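Local coordinates for extracellular solute-binding protein (Bordetella parapertussis, PDB 3PU5) that probably binds a small solute, perhaps a polyamine, outside the cytoplasmic membrane for uptake by a transporter, as related periplasmic binding proteins do, at residues Y71-V82 and A99-L107. Sequence-based numbering, arbitrary orientation.
Sequences YRLIRAKKLAQV and ADWEGCGSL
Ile74, on the last turn of helix 67-75, packs against the type I' turn that runs from Trp101 to Cys104, and its two branches part to different partners. CG1 meets the rim of the Trp101 indole at CE3, close to the ring plane, and beyond it Ile74 CD1 reaches the backbone, 3.3 Å from Trp101 O, a van der Waals contact. With CG2 anti to the backbone N, Ile74 sets that methyl beside the Glu102 carboxylate, CG2 being 3.9 Å from Glu102 OE2. A beta-branched residue suits this place because one branch, CG1 and CD1, meets ring and backbone while the second, CG2, meets the carboxylate. One turn earlier, Tyr71 brings CD2 to 4.0 Å from Trp101 CZ3, the two side chains crossing obliquely, while helix 305-322 packs on both aromatics. Cys104, small enough to sit close to the returning chain, sets its CB 3.9 Å from Leu79 CB.

The hydrogen bonds across the contact are made by backbone atoms. Val82 N donates to Gly103 O over 2.9 Å in an almost straight bond (177°), and a bound water donates to both Ala80 O and Cys104 O. Within the turn, Cys104 N closes on Trp101 O, and the positive phi of Glu102 and Gly103 is what a type I' turn requires; glycine adopts it readily. Positive phi recurs at Lys77, the C-prime residue of the Schellman motif that ends the helix and sends the chain back past the turn.

Lys77 NZ, 4.6 Å from Glu102 OE1, and Arg75 NH1, slightly farther from Glu102 OE2, do not touch the carboxylate, but their charges probably favour its ionised form. Apolar side chains thus meet mainly along the helix side of the turn, and main-chain bonding joins it to the chain around Val82.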
# COMPACT_ATOMS: atom_id res chain seq x y z
N TYR A 71 8.71 -5.01 9.61
CA TYR A 71 9.59 -4.17 10.41
C TYR A 71 10.08 -4.95 11.63
O TYR A 71 11.14 -4.68 12.15
CB TYR A 71 8.90 -2.87 10.83
CG TYR A 71 9.88 -1.74 11.10
CD1 TYR A 71 10.22 -1.38 12.40
CD2 TYR A 71 10.46 -1.05 10.04
CE1 TYR A 71 11.13 -0.35 12.64
CE2 TYR A 71 11.36 -0.03 10.27
CZ TYR A 71 11.69 0.32 11.57
OH TYR A 71 12.59 1.34 11.81
N ARG A 72 9.30 -5.94 12.08
CA ARG A 72 9.73 -6.80 13.18
C ARG A 72 10.99 -7.57 12.80
O ARG A 72 11.94 -7.69 13.59
CB ARG A 72 8.62 -7.78 13.57
CG ARG A 72 7.37 -7.13 14.13
CD ARG A 72 6.20 -8.11 14.15
NE ARG A 72 6.40 -9.19 15.11
CZ ARG A 72 5.57 -10.22 15.26
NH1 ARG A 72 4.48 -10.32 14.50
NH2 ARG A 72 5.82 -11.16 16.17
N LEU A 73 10.99 -8.11 11.58
CA LEU A 73 12.09 -8.92 11.09
C LEU A 73 13.31 -8.07 10.82
O LEU A 73 14.44 -8.53 10.94
CB LEU A 73 11.67 -9.64 9.82
CG LEU A 73 10.65 -10.73 10.05
CD1 LEU A 73 10.61 -11.66 8.85
CD2 LEU A 73 11.04 -11.48 11.30
N ILE A 74 13.07 -6.82 10.43
CA ILE A 74 14.16 -5.86 10.28
C ILE A 74 14.85 -5.63 11.62
O ILE A 74 16.08 -5.68 11.70
CB ILE A 74 13.63 -4.51 9.79
CG1 ILE A 74 13.36 -4.58 8.29
CG2 ILE A 74 14.66 -3.41 10.05
CD1 ILE A 74 14.62 -4.75 7.49
N ARG A 75 14.05 -5.37 12.65
CA ARG A 75 14.57 -5.10 13.98
C ARG A 75 15.30 -6.31 14.57
O ARG A 75 16.21 -6.15 15.39
CB ARG A 75 13.43 -4.68 14.91
CG ARG A 75 12.78 -3.36 14.51
CD ARG A 75 13.79 -2.23 14.52
NE ARG A 75 14.39 -2.06 15.84
CZ ARG A 75 15.20 -1.05 16.18
NH1 ARG A 75 15.50 -0.11 15.28
NH2 ARG A 75 15.69 -0.98 17.41
N ALA A 76 14.90 -7.52 14.16
CA ALA A 76 15.50 -8.74 14.68
C ALA A 76 16.58 -9.34 13.76
O ALA A 76 17.03 -10.47 13.98
CB ALA A 76 14.42 -9.77 14.98
N LYS A 77 16.97 -8.60 12.73
CA LYS A 77 18.06 -9.00 11.83
C LYS A 77 17.83 -10.35 11.13
O LYS A 77 18.74 -11.18 11.02
CB LYS A 77 19.40 -9.05 12.59
CG LYS A 77 19.60 -7.94 13.61
CD LYS A 77 19.63 -6.55 12.98
CE LYS A 77 19.89 -5.48 14.05
NZ LYS A 77 19.90 -4.09 13.50
N LYS A 78 16.61 -10.56 10.64
CA LYS A 78 16.27 -11.85 10.03
C LYS A 78 16.32 -11.83 8.50
O LYS A 78 16.07 -12.85 7.85
CB LYS A 78 14.90 -12.33 10.51
CG LYS A 78 14.88 -12.70 12.00
CD LYS A 78 15.73 -13.94 12.24
CE LYS A 78 15.69 -14.36 13.70
NZ LYS A 78 16.71 -15.43 13.95
N LEU A 79 16.66 -10.69 7.92
CA LEU A 79 16.62 -10.53 6.47
C LEU A 79 18.02 -10.32 5.91
O LEU A 79 18.83 -9.64 6.52
CB LEU A 79 15.74 -9.33 6.12
CG LEU A 79 14.35 -9.36 6.77
CD1 LEU A 79 13.57 -8.09 6.42
CD2 LEU A 79 13.61 -10.60 6.31
N ALA A 80 18.30 -10.90 4.74
CA ALA A 80 19.64 -10.75 4.17
C ALA A 80 19.78 -9.43 3.43
O ALA A 80 18.81 -8.89 2.89
CB ALA A 80 19.95 -11.92 3.24
N GLN A 81 21.00 -8.89 3.42
CA GLN A 81 21.28 -7.68 2.65
C GLN A 81 21.11 -7.93 1.15
O GLN A 81 21.47 -8.99 0.64
CB GLN A 81 22.70 -7.18 2.95
CG GLN A 81 23.81 -8.17 2.57
CD GLN A 81 25.20 -7.73 3.03
OE1 GLN A 81 25.80 -6.81 2.46
NE2 GLN A 81 25.72 -8.41 4.05
N VAL A 82 20.53 -6.96 0.46
CA VAL A 82 20.39 -7.04 -0.98
C VAL A 82 20.71 -5.68 -1.60
O VAL A 82 20.46 -4.64 -0.98
CB VAL A 82 18.96 -7.48 -1.42
CG1 VAL A 82 18.71 -8.94 -1.07
CG2 VAL A 82 17.90 -6.57 -0.80
N ALA A 99 13.49 2.68 1.31
CA ALA A 99 14.04 3.49 2.41
C ALA A 99 13.86 2.91 3.81
O ALA A 99 14.74 3.05 4.65
CB ALA A 99 13.50 4.91 2.35
N ASP A 100 12.73 2.27 4.09
CA ASP A 100 12.49 1.78 5.45
C ASP A 100 13.27 0.50 5.80
O ASP A 100 13.38 0.13 6.96
CB ASP A 100 10.99 1.54 5.68
CG ASP A 100 10.19 2.84 5.80
OD1 ASP A 100 10.80 3.91 6.05
OD2 ASP A 100 8.96 2.80 5.66
N TRP A 101 13.81 -0.18 4.79
CA TRP A 101 14.17 -1.60 4.98
C TRP A 101 15.67 -1.88 5.19
O TRP A 101 16.12 -3.03 5.15
CB TRP A 101 13.54 -2.43 3.86
CG TRP A 101 12.15 -1.93 3.62
CD1 TRP A 101 11.70 -1.24 2.54
CD2 TRP A 101 11.05 -2.02 4.53
NE1 TRP A 101 10.38 -0.90 2.71
CE2 TRP A 101 9.95 -1.37 3.92
CE3 TRP A 101 10.87 -2.59 5.80
CZ2 TRP A 101 8.71 -1.28 4.54
CZ3 TRP A 101 9.63 -2.50 6.40
CH2 TRP A 101 8.56 -1.85 5.77
N GLU A 102 16.42 -0.81 5.44
CA GLU A 102 17.83 -0.90 5.82
C GLU A 102 18.65 -1.80 4.90
O GLU A 102 19.47 -2.59 5.36
CB GLU A 102 17.95 -1.30 7.30
CG GLU A 102 17.40 -0.22 8.23
CD GLU A 102 17.44 -0.58 9.70
OE1 GLU A 102 18.32 -1.37 10.11
OE2 GLU A 102 16.59 -0.06 10.46
N GLY A 103 18.41 -1.66 3.60
CA GLY A 103 19.16 -2.39 2.59
C GLY A 103 18.83 -3.86 2.52
O GLY A 103 19.57 -4.65 1.93
N CYS A 104 17.71 -4.25 3.13
CA CYS A 104 17.32 -5.65 3.18
C CYS A 104 15.92 -5.88 2.64
O CYS A 104 15.31 -6.92 2.92
CB CYS A 104 17.38 -6.18 4.62
SG CYS A 104 19.00 -6.08 5.42
N GLY A 105 15.38 -4.93 1.87
CA GLY A 105 14.02 -5.08 1.37
C GLY A 105 13.51 -4.02 0.42
O GLY A 105 14.14 -2.97 0.23
N SER A 106 12.35 -4.29 -0.17
CA SER A 106 11.68 -3.32 -1.02
C SER A 106 10.18 -3.59 -1.10
O SER A 106 9.76 -4.75 -1.13
CB SER A 106 12.26 -3.36 -2.43
OG SER A 106 11.60 -2.44 -3.27
N LEU A 107 9.37 -2.54 -1.12
CA LEU A 107 7.97 -2.71 -1.50
C LEU A 107 7.96 -3.37 -2.88
O LEU A 107 8.87 -3.14 -3.67
CB LEU A 107 7.24 -1.37 -1.54
CG LEU A 107 6.53 -0.89 -0.27
CD1 LEU A 107 7.55 -0.45 0.77
CD2 LEU A 107 5.53 0.23 -0.56
O HOH W 1 16.44 -9.13 1.68